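Side-chain contacts in 4-hydroxybutyrate CoA-transferase (Porphyromonas gingivalis, PDB 3D3U), which probably transfers coenzyme A from an acyl-CoA thioester to a free carboxylic acid such as acetate or 4-hydroxybutyrate: residues 202-207 with 225-230; 394-399 with 411-416. One frame throughout, in Å; residues are numbered along the deposited sequence.

Interaction 1 (202-207 with 225-230)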
loop_
_atom_site.group_PDB
_atom_site.type_symbol
_atom_site.label_atom_id
_atom_site.label_comp_id
_atom_site.label_asym_id
_atom_site.label_seq_id
_atom_site.Cartn_x
_atom_site.Cartn_y
_atom_site.Cartn_z
ATOM N N ASN A 202 -4.703 -5.824 -22.267
ATOM C CA ASN A 202 -5.639 -4.744 -22.578
ATOM C C ASN A 202 -5.334 -3.396 -21.899
ATOM O O ASN A 202 -5.721 -2.369 -22.437
ATOM C CB ASN A 202 -7.068 -5.110 -22.207
ATOM C CG ASN A 202 -7.641 -6.222 -23.049
ATOM O OD1 ASN A 202 -7.464 -7.392 -22.774
ATOM N ND2 ASN A 202 -8.435 -5.834 -24.032
ATOM N N CYS A 203 -4.716 -3.397 -20.709
ATOM C CA CYS A 203 -4.477 -2.113 -20.002
ATOM C C CYS A 203 -3.447 -1.285 -20.742
ATOM O O CYS A 203 -3.608 -0.044 -20.880
ATOM C CB CYS A 203 -3.903 -2.315 -18.625
ATOM S SG CYS A 203 -5.126 -2.973 -17.538
ATOM N N ALA A 204 -2.427 -2.017 -21.223
ATOM C CA ALA A 204 -1.336 -1.464 -21.910
ATOM C C ALA A 204 -1.722 -0.643 -23.132
ATOM O O ALA A 204 -0.960 0.301 -23.527
ATOM C CB ALA A 204 -0.418 -2.552 -22.265
ATOM N N SER A 205 -2.897 -0.926 -23.719
ATOM C CA SER A 205 -3.394 -0.013 -24.789
ATOM C C SER A 205 -3.897 1.341 -24.340
ATOM O O SER A 205 -4.411 2.090 -25.171
ATOM C CB SER A 205 -4.598 -0.556 -25.539
ATOM O OG SER A 205 -5.028 -1.758 -24.984
ATOM N N LEU A 206 -3.874 1.589 -23.038
ATOM C CA LEU A 206 -4.317 2.838 -22.434
ATOM C C LEU A 206 -3.116 3.589 -21.934
ATOM O O LEU A 206 -3.165 4.755 -21.595
ATOM C CB LEU A 206 -5.232 2.526 -21.228
ATOM C CG LEU A 206 -6.479 1.678 -21.540
ATOM C CD1 LEU A 206 -7.427 1.656 -20.370
ATOM C CD2 LEU A 206 -7.217 2.241 -22.666
ATOM N N ILE A 207 -2.015 2.895 -21.882
ATOM C CA ILE A 207 -0.866 3.434 -21.223
ATOM C C ILE A 207 0.098 3.866 -22.311
ATOM O O ILE A 207 0.285 3.124 -23.325
ATOM C CB ILE A 207 -0.277 2.367 -20.289
ATOM C CG1 ILE A 207 -1.380 1.859 -19.336
ATOM C CG2 ILE A 207 0.866 2.955 -19.522
ATOM C CD1 ILE A 207 -0.928 1.286 -18.023
ATOM N N LEU A 225 2.668 -4.945 -15.864
ATOM C CA LEU A 225 4.046 -4.624 -16.097
ATOM C C LEU A 225 4.641 -5.576 -17.130
ATOM O O LEU A 225 5.441 -5.148 -17.916
ATOM C CB LEU A 225 4.782 -4.777 -14.804
ATOM C CG LEU A 225 5.172 -3.641 -13.887
ATOM C CD1 LEU A 225 4.214 -2.490 -14.152
ATOM C CD2 LEU A 225 5.051 -4.369 -12.547
ATOM N N ARG A 226 4.227 -6.857 -17.162
ATOM C CA ARG A 226 4.602 -7.752 -18.278
ATOM C C ARG A 226 4.180 -7.165 -19.607
ATOM O O ARG A 226 5.011 -7.052 -20.510
ATOM C CB ARG A 226 4.114 -9.181 -18.135
ATOM C CG ARG A 226 5.012 -10.138 -17.305
ATOM C CD ARG A 226 6.557 -10.058 -17.550
ATOM N NE ARG A 226 7.194 -10.848 -16.490
ATOM C CZ ARG A 226 8.521 -11.064 -16.245
ATOM N NH1 ARG A 226 9.518 -10.521 -16.960
ATOM N NH2 ARG A 226 8.837 -11.862 -15.232
ATOM N N ALA A 227 2.922 -6.718 -19.745
ATOM C CA ALA A 227 2.432 -6.074 -21.008
ATOM C C ALA A 227 3.222 -4.803 -21.379
ATOM O O ALA A 227 3.090 -4.271 -22.471
ATOM C CB ALA A 227 0.904 -5.768 -20.895
ATOM N N LEU A 228 4.025 -4.249 -20.484
ATOM C CA LEU A 228 4.575 -2.892 -20.798
ATOM C C LEU A 228 6.075 -2.968 -21.190
ATOM O O LEU A 228 6.790 -1.943 -21.178
ATOM C CB LEU A 228 4.335 -1.926 -19.601
ATOM C CG LEU A 228 2.873 -1.581 -19.273
ATOM C CD1 LEU A 228 2.636 -1.471 -17.826
ATOM C CD2 LEU A 228 2.324 -0.330 -19.957
ATOM N N GLU A 229 6.542 -4.188 -21.461
ATOM C CA GLU A 229 7.939 -4.365 -21.755
ATOM C C GLU A 229 8.370 -3.672 -23.079
ATOM O O GLU A 229 9.548 -3.352 -23.235
ATOM C CB GLU A 229 8.399 -5.854 -21.642
ATOM C CG GLU A 229 8.065 -6.543 -20.307
ATOM C CD GLU A 229 8.915 -7.763 -20.017
ATOM O OE1 GLU A 229 8.894 -8.297 -18.851
ATOM O OE2 GLU A 229 9.653 -8.152 -20.934
ATOM N N GLY A 230 7.417 -3.354 -23.969
ATOM C CA GLY A 230 7.663 -2.450 -25.096
ATOM C C GLY A 230 7.432 -0.954 -24.888
ATOM O O GLY A 230 7.345 -0.174 -25.867
#
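A204 and A227 meet methyl to methyl at the join of two consecutive helical segments, 194-204 and 219-226, of an alpha/beta domain with a largely parallel sheet. Their CB atoms lie 3.7 Å apart, and A227 O is 3.9 Å from A204 CB; alanine suits both places because the backbones approach closely here, the two CA atoms being 6.0 Å apart. The second half of the contact is I207 against L228. I207 turns CG1 beside its backbone N (chi1 -54°), which leaves CG2 anti to that N and brings this methyl to 3.6 Å from L228 CD2. L228 sets CG anti to its own carbonyl carbon (chi1 -66°), and although its CB does not aim at 202-207, CD2 swings in, touching I207 CG2 and also approaching A204 CB at 4.2 Å. The two branched side chains cross at about a right angle. I207 also rests on L213 of strand 212-215, which links the pair to the sheet.

The side-chain hydrogen bonds here are local. S205 OG bonds back to N202 O from above the carbonyl plane. Across the type I turn from R226 to E229, a salt bridge brings R226 NH1 to E229 OE1 in the guanidinium plane at 3.0 Å, nearly along the acceptor's C-O axis.

Interaction 2 (394-399 with 411-416); sequences GVARLR and TAIAHP
I413, near the C-terminal end of helix 403-413, lays its branched side chain against strand 394-397, the outermost of its sheet within this chain and the second arm of a beta hairpin with strand 388-391. Both segments fall in the C-terminal domain of the acetyl-CoA hydrolase/transferase family.

Most of the meeting is of methyl groups with main-chain carbonyls. I413 CG2 lies 3.3 Å from V395 O and 3.4 Å from G394 O, so one methyl sits beside two successive peptide oxygens. I413 CD1 comes to 3.6 Å from G394 O as well. The torsions account for this double reach: CG1 stands between the backbone N and the carbonyl carbon (chi1 76°), while CG2 is anti to the carbonyl carbon, and the two branches spread over the strand.

Apolar side-chain packing is slight by comparison. A396 points its CB toward 411-416 and brings that methyl to 4.3 Å from I413 CD1; the closest backbone approach is at G394. I413 also touches T391 of the partner strand.

Backbone shape and pairing also matter. G394 adopts a phi of 131°, where a side chain would collide with the carbonyl oxygen before it, so glycine suits the place. Backbone hydrogen bonds join A396 to V389 and, just past the strands, L398 to D387.

The side chain of I413 has no polar hydrogen to offer these oxygens, so the contact rests on shape and dispersion, while backbone hydrogen bonds hold the strand in its hairpin.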
loop_
_atom_site.group_PDB
_atom_site.type_symbol
_atom_site.label_atom_id
_atom_site.label_comp_id
_atom_site.label_asym_id
_atom_site.label_seq_id
_atom_site.Cartn_x
_atom_site.Cartn_y
_atom_site.Cartn_z
ATOM N N GLY A 394 -11.753 -7.449 -22.641
ATOM C CA GLY A 394 -11.497 -6.198 -23.366
ATOM C C GLY A 394 -11.829 -4.991 -22.580
ATOM O O GLY A 394 -11.976 -5.095 -21.345
ATOM N N VAL A 395 -11.959 -3.864 -23.292
ATOM C CA VAL A 395 -11.969 -2.523 -22.683
ATOM C C VAL A 395 -13.353 -1.925 -22.673
ATOM O O VAL A 395 -14.140 -2.309 -23.457
ATOM C CB VAL A 395 -11.022 -1.612 -23.399
ATOM C CG1 VAL A 395 -10.989 -0.275 -22.722
ATOM C CG2 VAL A 395 -9.575 -2.185 -23.342
ATOM N N ALA A 396 -13.681 -1.044 -21.721
ATOM C CA ALA A 396 -14.947 -0.276 -21.726
ATOM C C ALA A 396 -14.678 1.121 -21.304
ATOM O O ALA A 396 -14.198 1.292 -20.220
ATOM C CB ALA A 396 -15.968 -0.877 -20.784
ATOM N N ARG A 397 -15.012 2.090 -22.155
ATOM C CA ARG A 397 -14.880 3.494 -21.836
ATOM C C ARG A 397 -16.101 3.971 -21.128
ATOM O O ARG A 397 -17.231 3.807 -21.621
ATOM C CB ARG A 397 -14.671 4.376 -23.055
ATOM C CG ARG A 397 -14.709 5.978 -22.824
ATOM C CD ARG A 397 -14.285 6.804 -24.112
ATOM N NE ARG A 397 -13.193 6.032 -24.741
ATOM C CZ ARG A 397 -13.367 5.007 -25.605
ATOM N NH1 ARG A 397 -12.315 4.297 -26.066
ATOM N NH2 ARG A 397 -14.608 4.710 -26.023
ATOM N N LEU A 398 -15.821 4.601 -19.974
ATOM C CA LEU A 398 -16.816 5.247 -19.111
ATOM C C LEU A 398 -16.820 6.804 -19.091
ATOM O O LEU A 398 -17.926 7.397 -19.307
ATOM C CB LEU A 398 -16.795 4.668 -17.695
ATOM C CG LEU A 398 -17.077 3.164 -17.518
ATOM C CD1 LEU A 398 -17.577 2.797 -16.099
ATOM C CD2 LEU A 398 -18.026 2.584 -18.566
ATOM N N ARG A 399 -15.660 7.472 -18.859
ATOM C CA ARG A 399 -15.720 8.943 -18.973
ATOM C C ARG A 399 -16.482 9.273 -20.288
ATOM O O ARG A 399 -16.101 8.789 -21.398
ATOM C CB ARG A 399 -14.382 9.734 -18.833
ATOM C CG ARG A 399 -14.573 11.278 -18.368
ATOM C CD ARG A 399 -15.585 12.272 -19.291
ATOM N NE ARG A 399 -15.259 13.712 -19.108
ATOM C CZ ARG A 399 -14.582 14.495 -19.961
ATOM N NH1 ARG A 399 -14.223 14.026 -21.177
ATOM N NH2 ARG A 399 -14.263 15.740 -19.544
ATOM N N THR A 411 -21.122 -4.782 -20.605
ATOM C CA THR A 411 -21.668 -6.102 -20.878
ATOM C C THR A 411 -20.839 -6.804 -21.959
ATOM O O THR A 411 -20.683 -8.008 -21.958
ATOM C CB THR A 411 -23.118 -5.975 -21.366
ATOM O OG1 THR A 411 -23.957 -5.674 -20.256
ATOM C CG2 THR A 411 -23.646 -7.293 -21.962
ATOM N N ALA A 412 -20.346 -6.000 -22.896
ATOM C CA ALA A 412 -19.496 -6.467 -23.934
ATOM C C ALA A 412 -18.219 -7.043 -23.336
ATOM O O ALA A 412 -17.733 -7.965 -23.905
ATOM C CB ALA A 412 -19.229 -5.365 -25.070
ATOM N N ILE A 413 -17.680 -6.573 -22.229
ATOM C CA ILE A 413 -16.476 -7.255 -21.687
ATOM C C ILE A 413 -16.661 -8.274 -20.512
ATOM O O ILE A 413 -15.661 -8.852 -19.970
ATOM C CB ILE A 413 -15.474 -6.252 -21.219
ATOM C CG1 ILE A 413 -15.919 -5.685 -19.910
ATOM C CG2 ILE A 413 -15.277 -5.221 -22.303
ATOM C CD1 ILE A 413 -14.950 -4.842 -19.360
ATOM N N ALA A 414 -17.924 -8.456 -20.126
ATOM C CA ALA A 414 -18.344 -9.521 -19.257
ATOM C C ALA A 414 -18.079 -10.913 -19.829
ATOM O O ALA A 414 -17.922 -11.121 -21.043
ATOM C CB ALA A 414 -19.889 -9.383 -18.994
ATOM N N HIS A 415 -18.156 -11.903 -18.945
ATOM C CA HIS A 415 -18.003 -13.231 -19.429
ATOM C C HIS A 415 -19.183 -13.465 -20.302
ATOM O O HIS A 415 -20.296 -12.970 -20.014
ATOM C CB HIS A 415 -17.918 -14.248 -18.303
ATOM C CG HIS A 415 -17.721 -15.645 -18.792
ATOM N ND1 HIS A 415 -16.475 -16.173 -19.072
ATOM C CD2 HIS A 415 -18.626 -16.598 -19.145
ATOM C CE1 HIS A 415 -16.615 -17.391 -19.551
ATOM N NE2 HIS A 415 -17.912 -17.663 -19.634
ATOM N N PRO A 416 -18.920 -14.230 -21.383
ATOM C CA PRO A 416 -19.950 -14.658 -22.345
ATOM C C PRO A 416 -21.186 -15.363 -21.766
ATOM O O PRO A 416 -22.312 -15.213 -22.315
ATOM C CB PRO A 416 -19.159 -15.597 -23.283
ATOM C CG PRO A 416 -17.773 -15.163 -23.200
ATOM C CD PRO A 416 -17.588 -14.771 -21.791
#

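Interaction 1 closes before interaction 2 opens along the chain, and their centres lie 18 Å apart on the same side of the chain's centre. Both lie on the same mixed sheet: helices 194-204 and 219-226 flank it, coming before and after its strand 212-215, whereas strand 394-397 is its outermost strand in this chain, backed by helix 403-413. The segments meet where N202 packs against G394 and V395, and N202 and C203 also reach V390 of strand 388-391. The helix leading into 202-207 therefore bridges toward the hairpin, joining the middle of the sheet to the edge formed by the C-terminal part of the chain.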